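OLD nuclease (Thermus scotoductus, PDB 6P74) degrades linear or supercoiled double-stranded DNA from 5' to 3', nicks and linearizes circular DNA, and has a DNA-stimulated ATPase activity. Local coordinates at residues R327-R330 with V334-S337; T24-P29 with T35-A40; E321-V326 with E366-K371; N121-R124 with D128-N131; A384-F389 with V394-E399. One frame throughout, in Å; residues are numbered along the deposited sequence.

Contact 1. Residues R327-R330 with V334-S337; sequences RKDR and VVVS. With SO4 (sulfate ion), chain H.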
# COMPACT_ATOMS: atom_id res chain seq x y z
N ARG A 327 -10.10 5.60 16.46
CA ARG A 327 -11.32 5.64 15.67
C ARG A 327 -11.59 7.06 15.19
O ARG A 327 -10.99 8.03 15.68
CB ARG A 327 -12.51 5.09 16.46
CG ARG A 327 -13.09 6.03 17.43
CD ARG A 327 -13.90 5.28 18.44
NE ARG A 327 -13.51 5.72 19.76
CZ ARG A 327 -13.92 5.20 20.90
NH1 ARG A 327 -14.78 4.18 20.92
NH2 ARG A 327 -13.46 5.71 22.03
N LYS A 328 -12.47 7.17 14.20
CA LYS A 328 -12.85 8.46 13.63
C LYS A 328 -14.09 8.98 14.34
O LYS A 328 -15.04 8.24 14.59
CB LYS A 328 -13.11 8.33 12.12
CG LYS A 328 -11.87 7.96 11.29
CD LYS A 328 -12.11 8.02 9.76
CE LYS A 328 -10.81 7.67 8.98
NZ LYS A 328 -10.81 8.00 7.52
N ASP A 329 -14.07 10.27 14.69
CA ASP A 329 -15.20 10.88 15.39
C ASP A 329 -16.25 11.35 14.38
O ASP A 329 -16.15 11.09 13.17
CB ASP A 329 -14.71 12.00 16.33
CG ASP A 329 -14.40 13.33 15.61
OD1 ASP A 329 -14.61 13.48 14.38
OD2 ASP A 329 -13.93 14.25 16.31
N ARG A 330 -17.28 12.05 14.87
CA ARG A 330 -18.39 12.44 14.01
C ARG A 330 -17.91 13.07 12.71
O ARG A 330 -18.60 12.97 11.69
CB ARG A 330 -19.32 13.40 14.76
CG ARG A 330 -20.04 12.74 15.93
CD ARG A 330 -21.35 13.45 16.26
NE ARG A 330 -22.30 12.55 16.93
CZ ARG A 330 -23.34 11.97 16.34
NH1 ARG A 330 -23.58 12.18 15.05
NH2 ARG A 330 -24.14 11.17 17.04
N VAL A 334 -9.50 11.43 13.26
CA VAL A 334 -8.97 10.31 14.03
C VAL A 334 -8.61 10.77 15.43
O VAL A 334 -7.97 11.82 15.62
CB VAL A 334 -7.76 9.65 13.35
CG1 VAL A 334 -7.29 8.47 14.20
CG2 VAL A 334 -8.14 9.16 11.98
N VAL A 335 -9.04 10.00 16.41
CA VAL A 335 -8.91 10.28 17.82
C VAL A 335 -8.37 9.01 18.44
O VAL A 335 -8.79 7.91 18.06
CB VAL A 335 -10.29 10.67 18.43
CG1 VAL A 335 -10.27 10.63 19.94
CG2 VAL A 335 -10.69 12.05 17.93
N VAL A 336 -7.39 9.14 19.33
CA VAL A 336 -6.81 7.99 20.03
C VAL A 336 -7.13 8.12 21.51
O VAL A 336 -6.98 9.20 22.08
CB VAL A 336 -5.30 7.91 19.82
CG1 VAL A 336 -4.74 6.68 20.53
CG2 VAL A 336 -4.96 7.91 18.35
N SER A 337 -7.53 7.01 22.13
CA SER A 337 -7.88 6.96 23.54
C SER A 337 -7.01 5.95 24.26
O SER A 337 -6.59 4.95 23.67
CB SER A 337 -9.36 6.55 23.76
OG SER A 337 -10.21 7.24 22.86
S SO4 H . -15.57 4.49 13.71
O1 SO4 H . -16.51 5.09 14.65
O2 SO4 H . -14.59 3.73 14.47
O3 SO4 H . -16.27 3.60 12.79
O4 SO4 H . -14.89 5.54 12.96
O HOH W 1 -10.58 6.93 20.19

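Contact 2. Residues T24-P29 with T35-A40; sequences TAIVGP and TTILRA. With SO4 (sulfate ion), chain D.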
# COMPACT_ATOMS: atom_id res chain seq x y z
N THR A 24 2.42 -2.12 23.53
CA THR A 24 1.42 -1.17 23.07
C THR A 24 0.47 -1.92 22.15
O THR A 24 0.88 -2.40 21.09
CB THR A 24 2.07 0.02 22.36
OG1 THR A 24 3.14 0.55 23.16
CG2 THR A 24 1.04 1.11 22.14
N ALA A 25 -0.80 -2.06 22.57
CA ALA A 25 -1.81 -2.82 21.85
C ALA A 25 -2.79 -1.82 21.27
O ALA A 25 -3.51 -1.14 22.02
CB ALA A 25 -2.53 -3.82 22.76
N ILE A 26 -2.83 -1.73 19.95
CA ILE A 26 -3.58 -0.70 19.24
C ILE A 26 -4.81 -1.35 18.62
O ILE A 26 -4.68 -2.25 17.79
CB ILE A 26 -2.72 -0.02 18.18
CG1 ILE A 26 -1.39 0.45 18.81
CG2 ILE A 26 -3.51 1.07 17.50
CD1 ILE A 26 -0.55 1.32 17.90
N VAL A 27 -6.00 -0.90 19.03
CA VAL A 27 -7.26 -1.47 18.56
C VAL A 27 -8.17 -0.36 18.04
O VAL A 27 -7.98 0.82 18.34
CB VAL A 27 -7.99 -2.25 19.67
CG1 VAL A 27 -7.01 -3.10 20.44
CG2 VAL A 27 -8.70 -1.28 20.59
N GLY A 28 -9.17 -0.76 17.26
CA GLY A 28 -10.09 0.16 16.66
C GLY A 28 -10.55 -0.37 15.31
O GLY A 28 -9.99 -1.33 14.79
N PRO A 29 -11.57 0.26 14.72
CA PRO A 29 -12.11 -0.25 13.45
C PRO A 29 -11.17 -0.02 12.27
O PRO A 29 -10.21 0.77 12.31
CB PRO A 29 -13.41 0.54 13.28
CG PRO A 29 -13.76 1.00 14.67
CD PRO A 29 -12.42 1.31 15.29
N THR A 35 -3.65 1.12 11.33
CA THR A 35 -2.48 0.73 10.55
C THR A 35 -1.64 1.95 10.17
O THR A 35 -0.41 1.84 10.06
CB THR A 35 -2.93 -0.04 9.31
OG1 THR A 35 -3.60 -1.24 9.73
CG2 THR A 35 -1.76 -0.41 8.43
N THR A 36 -2.28 3.10 10.00
CA THR A 36 -1.55 4.31 9.63
C THR A 36 -0.63 4.76 10.75
O THR A 36 0.47 5.27 10.49
CB THR A 36 -2.56 5.40 9.25
OG1 THR A 36 -3.36 4.93 8.14
CG2 THR A 36 -1.85 6.69 8.85
N ILE A 37 -1.03 4.57 12.01
CA ILE A 37 -0.10 4.79 13.12
C ILE A 37 1.15 3.94 12.94
O ILE A 37 2.27 4.43 13.03
CB ILE A 37 -0.79 4.51 14.47
CG1 ILE A 37 -1.80 5.61 14.79
CG2 ILE A 37 0.26 4.38 15.59
CD1 ILE A 37 -2.66 5.33 16.01
N LEU A 38 0.97 2.64 12.68
CA LEU A 38 2.13 1.77 12.52
C LEU A 38 2.99 2.21 11.34
O LEU A 38 4.23 2.21 11.45
CB LEU A 38 1.70 0.32 12.35
CG LEU A 38 0.89 -0.26 13.51
CD1 LEU A 38 0.76 -1.75 13.31
CD2 LEU A 38 1.57 0.05 14.83
N ARG A 39 2.37 2.56 10.20
CA ARG A 39 3.17 2.94 9.03
C ARG A 39 3.97 4.22 9.30
O ARG A 39 5.10 4.36 8.83
CB ARG A 39 2.27 3.11 7.81
CG ARG A 39 1.44 1.87 7.48
CD ARG A 39 2.22 0.76 6.75
NE ARG A 39 1.69 0.54 5.41
CZ ARG A 39 0.64 -0.24 5.12
NH1 ARG A 39 0.00 -0.90 6.09
NH2 ARG A 39 0.23 -0.36 3.87
N ALA A 40 3.40 5.15 10.08
CA ALA A 40 4.12 6.38 10.40
C ALA A 40 5.40 6.08 11.17
O ALA A 40 6.45 6.69 10.91
CB ALA A 40 3.22 7.33 11.19
S SO4 D . -6.24 1.28 9.39
O1 SO4 D . -7.04 2.21 10.17
O2 SO4 D . -5.50 0.41 10.29
O3 SO4 D . -7.11 0.47 8.55
O4 SO4 D . -5.31 2.03 8.54

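Contact 3. Residues E321-V326 with E366-K371; sequences EALRLV and EVLFAK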
# COMPACT_ATOMS: atom_id res chain seq x y z
N GLU A 321 -2.83 -0.52 30.67
CA GLU A 321 -1.80 0.44 30.28
C GLU A 321 -1.42 0.28 28.82
O GLU A 321 -1.03 1.26 28.17
CB GLU A 321 -0.55 0.30 31.16
CG GLU A 321 -0.80 0.53 32.66
CD GLU A 321 -1.26 -0.73 33.38
OE1 GLU A 321 -1.70 -1.69 32.71
OE2 GLU A 321 -1.19 -0.75 34.63
N ALA A 322 -1.51 -0.94 28.28
CA ALA A 322 -1.09 -1.18 26.90
C ALA A 322 -2.06 -0.63 25.87
O ALA A 322 -1.67 -0.39 24.72
CB ALA A 322 -0.91 -2.68 26.66
N LEU A 323 -3.31 -0.37 26.26
CA LEU A 323 -4.39 -0.16 25.32
C LEU A 323 -4.36 1.22 24.70
O LEU A 323 -4.21 2.23 25.39
CB LEU A 323 -5.73 -0.38 26.02
CG LEU A 323 -5.98 -1.85 26.38
CD1 LEU A 323 -7.27 -2.03 27.17
CD2 LEU A 323 -5.96 -2.73 25.11
N ARG A 324 -4.50 1.24 23.37
CA ARG A 324 -4.74 2.45 22.59
C ARG A 324 -5.89 2.14 21.66
O ARG A 324 -5.80 1.21 20.86
CB ARG A 324 -3.51 2.86 21.76
CG ARG A 324 -2.18 2.85 22.48
CD ARG A 324 -2.09 3.98 23.48
NE ARG A 324 -0.77 3.99 24.09
CZ ARG A 324 -0.46 3.36 25.21
NH1 ARG A 324 -1.40 2.67 25.87
NH2 ARG A 324 0.78 3.41 25.66
N LEU A 325 -6.96 2.93 21.74
CA LEU A 325 -8.14 2.72 20.90
C LEU A 325 -8.25 3.86 19.90
O LEU A 325 -8.26 5.04 20.28
CB LEU A 325 -9.40 2.58 21.76
CG LEU A 325 -10.79 2.54 21.13
CD1 LEU A 325 -10.92 1.47 20.09
CD2 LEU A 325 -11.82 2.30 22.23
N VAL A 326 -8.32 3.52 18.61
CA VAL A 326 -8.21 4.47 17.51
C VAL A 326 -9.50 4.43 16.71
O VAL A 326 -9.96 3.36 16.31
CB VAL A 326 -7.00 4.15 16.59
CG1 VAL A 326 -6.92 5.15 15.41
CG2 VAL A 326 -5.71 4.18 17.38
N GLU A 366 -13.70 -8.57 24.49
CA GLU A 366 -14.60 -8.14 23.43
C GLU A 366 -15.10 -6.71 23.62
O GLU A 366 -15.45 -6.03 22.65
CB GLU A 366 -15.80 -9.08 23.36
CG GLU A 366 -15.46 -10.52 23.00
CD GLU A 366 -15.01 -10.66 21.56
OE1 GLU A 366 -15.21 -9.70 20.76
OE2 GLU A 366 -14.45 -11.72 21.23
N VAL A 367 -15.18 -6.25 24.87
CA VAL A 367 -15.59 -4.87 25.10
C VAL A 367 -14.78 -3.91 24.25
O VAL A 367 -15.27 -2.85 23.86
CB VAL A 367 -15.48 -4.50 26.59
CG1 VAL A 367 -16.37 -3.34 26.89
CG2 VAL A 367 -15.92 -5.65 27.43
N LEU A 368 -13.52 -4.25 23.98
CA LEU A 368 -12.64 -3.32 23.28
C LEU A 368 -12.96 -3.24 21.79
O LEU A 368 -12.45 -2.33 21.13
CB LEU A 368 -11.18 -3.72 23.47
CG LEU A 368 -10.75 -3.85 24.93
CD1 LEU A 368 -9.41 -4.58 24.98
CD2 LEU A 368 -10.67 -2.50 25.59
N PHE A 369 -13.78 -4.13 21.26
CA PHE A 369 -14.03 -4.16 19.83
C PHE A 369 -15.45 -3.77 19.46
O PHE A 369 -15.81 -3.85 18.29
CB PHE A 369 -13.68 -5.55 19.28
CG PHE A 369 -12.27 -5.93 19.58
CD1 PHE A 369 -11.23 -5.32 18.90
CD2 PHE A 369 -11.98 -6.80 20.59
CE1 PHE A 369 -9.93 -5.64 19.19
CE2 PHE A 369 -10.68 -7.12 20.89
CZ PHE A 369 -9.66 -6.53 20.19
N ALA A 370 -16.24 -3.33 20.42
CA ALA A 370 -17.67 -3.15 20.23
C ALA A 370 -18.01 -1.68 20.06
O ALA A 370 -17.27 -0.79 20.52
CB ALA A 370 -18.44 -3.73 21.43
N LYS A 371 -19.14 -1.43 19.40
CA LYS A 371 -19.67 -0.07 19.37
C LYS A 371 -20.18 0.35 20.74
O LYS A 371 -20.06 1.53 21.12
CB LYS A 371 -20.78 0.04 18.32
CG LYS A 371 -20.28 -0.06 16.89
CD LYS A 371 -21.43 0.05 15.89
CE LYS A 371 -20.94 0.02 14.43
NZ LYS A 371 -22.10 0.06 13.47

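Contact 4. Residues N121-R124 with D128-N131; sequences NPLR and DMRN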
# COMPACT_ATOMS: atom_id res chain seq x y z
N ASN A 121 24.88 25.92 12.27
CA ASN A 121 24.18 24.89 11.51
C ASN A 121 23.50 23.89 12.45
O ASN A 121 24.08 23.50 13.47
CB ASN A 121 25.15 24.15 10.59
CG ASN A 121 26.08 25.08 9.88
OD1 ASN A 121 25.72 26.21 9.54
ND2 ASN A 121 27.31 24.63 9.65
N PRO A 122 22.29 23.44 12.12
CA PRO A 122 21.62 22.44 12.97
C PRO A 122 22.31 21.09 12.93
O PRO A 122 22.99 20.73 11.96
CB PRO A 122 20.21 22.36 12.38
CG PRO A 122 20.35 22.81 10.97
CD PRO A 122 21.45 23.86 10.98
N LEU A 123 22.14 20.34 14.01
CA LEU A 123 22.56 18.94 14.04
C LEU A 123 21.68 18.11 13.11
O LEU A 123 20.45 18.21 13.16
CB LEU A 123 22.48 18.39 15.46
CG LEU A 123 23.04 16.98 15.66
CD1 LEU A 123 24.55 17.03 15.78
CD2 LEU A 123 22.42 16.35 16.89
N ARG A 124 22.30 17.32 12.26
CA ARG A 124 21.59 16.47 11.33
C ARG A 124 21.55 15.05 11.88
O ARG A 124 22.37 14.67 12.72
CB ARG A 124 22.24 16.50 9.95
CG ARG A 124 22.76 17.88 9.55
CD ARG A 124 22.55 18.16 8.08
NE ARG A 124 21.13 18.04 7.75
CZ ARG A 124 20.29 19.07 7.66
NH1 ARG A 124 20.74 20.31 7.84
NH2 ARG A 124 19.01 18.85 7.37
N ASP A 128 24.34 6.20 12.42
CA ASP A 128 24.39 5.58 13.74
C ASP A 128 23.24 6.07 14.61
O ASP A 128 22.65 5.30 15.38
CB ASP A 128 25.72 5.88 14.42
CG ASP A 128 26.92 5.55 13.54
OD1 ASP A 128 27.28 4.35 13.44
OD2 ASP A 128 27.48 6.49 12.94
N MET A 129 22.90 7.35 14.49
CA MET A 129 21.86 7.94 15.31
C MET A 129 20.51 7.34 14.97
O MET A 129 19.75 6.96 15.87
CB MET A 129 21.85 9.45 15.13
CG MET A 129 20.81 10.16 16.03
SD MET A 129 20.90 11.97 15.88
CE MET A 129 22.33 12.29 16.88
N ARG A 130 20.18 7.24 13.69
CA ARG A 130 18.89 6.68 13.32
C ARG A 130 18.83 5.18 13.60
O ARG A 130 17.81 4.68 14.09
CB ARG A 130 18.56 6.97 11.86
CG ARG A 130 17.06 6.84 11.56
CD ARG A 130 16.82 6.92 10.07
NE ARG A 130 16.11 5.73 9.60
CZ ARG A 130 16.71 4.64 9.16
NH1 ARG A 130 18.04 4.59 9.11
NH2 ARG A 130 16.00 3.61 8.76
N ASN A 131 19.91 4.44 13.30
CA ASN A 131 19.90 3.01 13.58
C ASN A 131 19.77 2.72 15.07
O ASN A 131 19.30 1.64 15.45
CB ASN A 131 21.15 2.34 13.04
CG ASN A 131 21.23 2.39 11.52
OD1 ASN A 131 20.27 2.74 10.84
ND2 ASN A 131 22.41 2.06 10.98

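Contact 5. Residues A384-F389 with V394-E399; sequences AALQLF and VDPDAE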
# COMPACT_ATOMS: atom_id res chain seq x y z
N ALA A 384 -29.68 -14.09 30.60
CA ALA A 384 -30.95 -13.38 30.65
C ALA A 384 -30.94 -12.17 29.73
O ALA A 384 -31.90 -11.94 28.98
CB ALA A 384 -31.26 -12.96 32.09
N ALA A 385 -29.84 -11.39 29.74
CA ALA A 385 -29.70 -10.28 28.81
C ALA A 385 -29.92 -10.73 27.36
O ALA A 385 -30.77 -10.17 26.64
CB ALA A 385 -28.33 -9.63 28.99
N LEU A 386 -29.20 -11.76 26.92
CA LEU A 386 -29.27 -12.17 25.52
C LEU A 386 -30.65 -12.70 25.15
O LEU A 386 -31.11 -12.50 24.02
CB LEU A 386 -28.20 -13.22 25.20
CG LEU A 386 -26.74 -12.73 25.24
CD1 LEU A 386 -25.76 -13.89 25.11
CD2 LEU A 386 -26.47 -11.71 24.14
N GLN A 387 -31.34 -13.35 26.08
CA GLN A 387 -32.71 -13.75 25.79
C GLN A 387 -33.62 -12.53 25.68
O GLN A 387 -34.51 -12.49 24.83
CB GLN A 387 -33.20 -14.73 26.86
CG GLN A 387 -34.68 -15.05 26.77
CD GLN A 387 -35.02 -15.78 25.48
OE1 GLN A 387 -34.20 -16.52 24.94
NE2 GLN A 387 -36.24 -15.56 24.96
N LEU A 388 -33.39 -11.49 26.49
CA LEU A 388 -34.23 -10.30 26.36
C LEU A 388 -33.93 -9.57 25.05
O LEU A 388 -34.86 -9.11 24.38
CB LEU A 388 -34.06 -9.37 27.55
CG LEU A 388 -34.84 -9.85 28.77
CD1 LEU A 388 -34.40 -9.15 30.04
CD2 LEU A 388 -36.35 -9.67 28.53
N PHE A 389 -32.65 -9.46 24.68
CA PHE A 389 -32.33 -8.94 23.36
C PHE A 389 -33.17 -9.64 22.30
O PHE A 389 -33.77 -9.01 21.43
CB PHE A 389 -30.85 -9.15 23.03
CG PHE A 389 -29.94 -8.04 23.50
CD1 PHE A 389 -29.70 -6.94 22.70
CD2 PHE A 389 -29.28 -8.13 24.72
CE1 PHE A 389 -28.83 -5.94 23.11
CE2 PHE A 389 -28.40 -7.13 25.14
CZ PHE A 389 -28.19 -6.04 24.34
N VAL A 394 -33.68 -7.53 18.81
CA VAL A 394 -32.37 -6.97 18.54
C VAL A 394 -31.35 -8.10 18.51
O VAL A 394 -31.36 -8.99 19.38
CB VAL A 394 -31.95 -5.91 19.58
CG1 VAL A 394 -30.53 -5.42 19.30
CG2 VAL A 394 -32.95 -4.73 19.61
N ASP A 395 -30.46 -8.08 17.51
CA ASP A 395 -29.35 -9.02 17.46
C ASP A 395 -28.07 -8.31 17.88
O ASP A 395 -27.53 -7.50 17.11
CB ASP A 395 -29.20 -9.61 16.06
CG ASP A 395 -28.00 -10.54 15.94
OD1 ASP A 395 -27.36 -10.87 16.98
OD2 ASP A 395 -27.68 -10.94 14.80
N PRO A 396 -27.55 -8.59 19.08
CA PRO A 396 -26.40 -7.80 19.56
C PRO A 396 -25.17 -7.96 18.71
O PRO A 396 -24.37 -7.01 18.61
CB PRO A 396 -26.19 -8.30 20.99
CG PRO A 396 -26.98 -9.57 21.11
CD PRO A 396 -28.08 -9.51 20.09
N ASP A 397 -24.97 -9.12 18.09
CA ASP A 397 -23.81 -9.26 17.21
C ASP A 397 -23.93 -8.35 15.99
O ASP A 397 -22.95 -7.70 15.60
CB ASP A 397 -23.63 -10.72 16.79
CG ASP A 397 -23.57 -11.67 17.98
OD1 ASP A 397 -22.79 -11.42 18.92
OD2 ASP A 397 -24.33 -12.67 17.97
N ALA A 398 -25.12 -8.28 15.39
CA ALA A 398 -25.28 -7.41 14.23
C ALA A 398 -25.15 -5.93 14.60
O ALA A 398 -24.73 -5.12 13.76
CB ALA A 398 -26.63 -7.67 13.55
N GLU A 399 -25.48 -5.56 15.84
CA GLU A 399 -25.41 -4.17 16.27
C GLU A 399 -24.08 -3.81 16.90
O GLU A 399 -23.90 -2.67 17.33
CB GLU A 399 -26.54 -3.88 17.28
CG GLU A 399 -27.95 -4.13 16.75
CD GLU A 399 -28.31 -3.19 15.62
OE1 GLU A 399 -29.04 -3.60 14.69
OE2 GLU A 399 -27.84 -2.03 15.68

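Contact 1. Residues R327-R330 with V334-S337
R327 and V335 face each other as an antiparallel hydrogen-bonded pair, the close-knit part of a beta hairpin made by strands 323-328 and 334-337, the latter outermost in the mixed ATPase sheet. R327 N gives its hydrogen to V335 O at 3.1 Å, and V335 N returns a bond of 2.9 Å to R327 O. Next along, K328 and V334 form a non-hydrogen-bonded pair with side chains on the other face of the sheet. There V334 CG2 lies 4.0 Å from K328 CG, so the lysine's methylene stem packs obliquely on the branched valine. Branched valines suit a strand, and V334 also rests on V326 and L13. R327 packs on P29, and K328 lies near A32 of the probable ATP site.

The side of R327 is looser. With CG set between the backbone N and the carbonyl carbon (chi1 79°) and a bend at chi3, its guanidinium reaches the level of S337. One water accepts from R327 NE at 3.2 Å, donates to V335 O at 2.9 Å and joins S337 OG at 2.7 Å. This side faces the Toprim part: R327 NH2 bonds weakly to L422 O and D423 O, and S337 OG weakly to L422 O. Where the turn begins, D329 OD1 accepts from D331 N, an Asx turn suited to a short carboxylate, and from R333 N. A sulfate, probably from the crystallisation liquor, takes a bond from K328 N. Two amide bonds thus hold the register, while one water and weakly bonded carbonyls serve the polar side.

Contact 2. Residues T24-P29 with T35-A40
The P-loop, the probable ATP site, runs between strand 23-27 and helix 34-45, and beside it I26 of the strand packs on I37 and L38 of the helix. A single methyl carries the whole contact: I26 CD1 lies 3.9 Å from I37 CG2 and 3.9 Å from L38 CD2. I26 and I37 meet at a slant, whereas I26 and L38 run past each other in opposite directions. With CG1 beside the backbone N (chi1 -51°) and the chain extended beyond it, I26 sets its terminal methyl against the notch between I37 CG2 and L38 CD2. Long aliphatic residues suit this buried layer between sheet and helix. The strand-loop-helix is that of a Walker A motif, and its sequence from G28 to T35 fits the consensus. G28, just after the strand, has a phi of 147°, in a backbone conformation that requires glycine, and its carbonyl O accepts from K34 NZ. A sulfate sits on the backbone N of G31 and G33, consistent with a site for a nucleotide phosphate; its bond with T35 OG1 is doubtful, because the sulfate oxygen is modelled too close to T35. I37 also touches L5 and V326, and L38 reaches I306 and S308 of strand 304-308.

Contact 3. Residues E321-V326 with E366-K371
L323 and L368 meet tip to tip, and their methyls make the main apolar contact between strand 323-328 and the short 3-10 turn at 366-368. L323 CD1 lies 3.8 Å from L368 CD2, and L323 CD2 comes to 3.9 Å from L368 CD1, so both branches of each leucine are used. Both residues point across, and with CG beside the backbone N their forked ends meet. L325 adds a lesser touch, its CD1 4.2 Å from L368 O. L422 of helix 409-422 packs on all three leucines, a place for bulky aliphatic side chains. On the turn itself, L368 CB sits over one face of the F369 ring, offset toward the rim.

No polar bond joins the two segments; those near by lie within one segment or go to third parties. R324 NH1 bonds to E321 O at 2.7 Å, almost straight at 170°, and also to L323 O at 2.9 Å. Both acceptors lie in the guanidinium plane; however, the donor stands above the carbonyl plane of L323 rather than on a lone pair. R324 NE bonds in turn to P19 O, so an arginine suits this buried spot by serving several main-chain carbonyls at once. In the turn, F369 N bonds to E366 O at 2.9 Å.

The chemistry implies that the passage from the ATPase domain into the Toprim domain, which is taken to begin just after F369, is seated on the ATPase sheet here by hydrophobic packing, while R324 ties the strand's start to nearby carbonyls and the F369 N bond shapes the 3-10 segment.

Contact 4. Residues N121-R124 with D128-N131
L123 and M129 touch amid the aromatic rings of F85, F90, Y80 and Y117, and the contact itself is made by methyl groups, with one carbonyl beside the sulfur. L123 CD2 comes to 4.1 Å from M129 CE, and the two side chains cross at a slant. M129 runs out from the helix with CG opposite the backbone N (chi1 -177°), and a bend at chi3 turns its end methyl to the leucine. L123 points toward the helix, its CG also anti to the backbone N. Near the same place R124 O stands 4.4 Å from M129 SD, a loose approach with no bond in it. A long, flexible, unbranched thioether suits M129, since it bridges a wide gap: L123 CA and M129 CA are 11.1 Å apart. L123 fits as a compact apolar residue on an otherwise irregular loop.

Both residues are buried because the antiparallel sheet of the ATPase domain lies beside them. L123 rests on F85, I87 and P107, and M129 on I87, F90 and P107, which places the pair against strands 85-97 and 100-109. Y80 and Q82 of strand 79-82 also touch M129, while Y117 of the same loop adjoins L123. The loop that follows strand 100-109 and helix 127-132 are thus both packed on this sheet, well away from the ATP and metal sites.

Contact 5. Residues A384-F389 with V394-E399
The ring of F389, near the end of helix 379-391, is the apolar centre, and P396 and V394 from the following loop gather round it. P396 lies over one face: its CB is 4.3 Å from the ring centroid of F389 and 18° off the normal, a CH-pi contact. V394 takes the edge, with CG1 in the ring plane and 3.8 Å from F389 CD1. F389 has CG beside its backbone N (chi1 -87°), which turns the ring toward the loop. L386, one turn earlier in the helix, touches the CG corner of the proline from another direction, its CD2 3.7 Å from P396 CG. The residue types suit this arrangement: the flat ring offers a face to the proline and an edge to the valine. Farther in, F389 packs on L374, I401 and V403 of the Toprim sheet.

Outward from the ring lies the backbone bond: V394 N donates to F389 O at 3.0 Å and 171°, although the donor is tilted from the carbonyl plane. Beyond it, D397 N comes to D395 OD1 at 3.2 Å from above the carboxylate plane, an Asx turn, and E399 N bonds to D395 O at 3.1 Å. Aspartate suits this outer position, its short carboxylate reaching the amide two residues on. Strand 372-376, helix 379-391 and strand 401-405 form a beta-alpha-beta crossover between parallel neighbours. The chemistry implies that its returning loop is held to the helix by packing on F389 and L386 and one backbone bond, with its outer side shaped by the aspartate.

Overall arrangement
Contacts 1, 2 and 3 cluster with centres about 12 Å apart on neighbouring strands of the mixed ATPase sheet: 23-27 beside 323-328, and 323-328 beside 334-337. Contacts 1 and 3 share strand 323-328, and along the chain contact 1 falls between the two segments of contact 3. Contacts 2 and 4 come first, in that order; contact 4 lies beside the separate antiparallel sheet, its centre about 27 Å from that of contact 2. Contact 5 comes last, in the Toprim domain, its centre about 21 Å from the centre of contact 3 and about 57 Å from that of contact 4. K371 touches E399, so contact 3 is the hydrophobic junction linking the ATPase and Toprim domains.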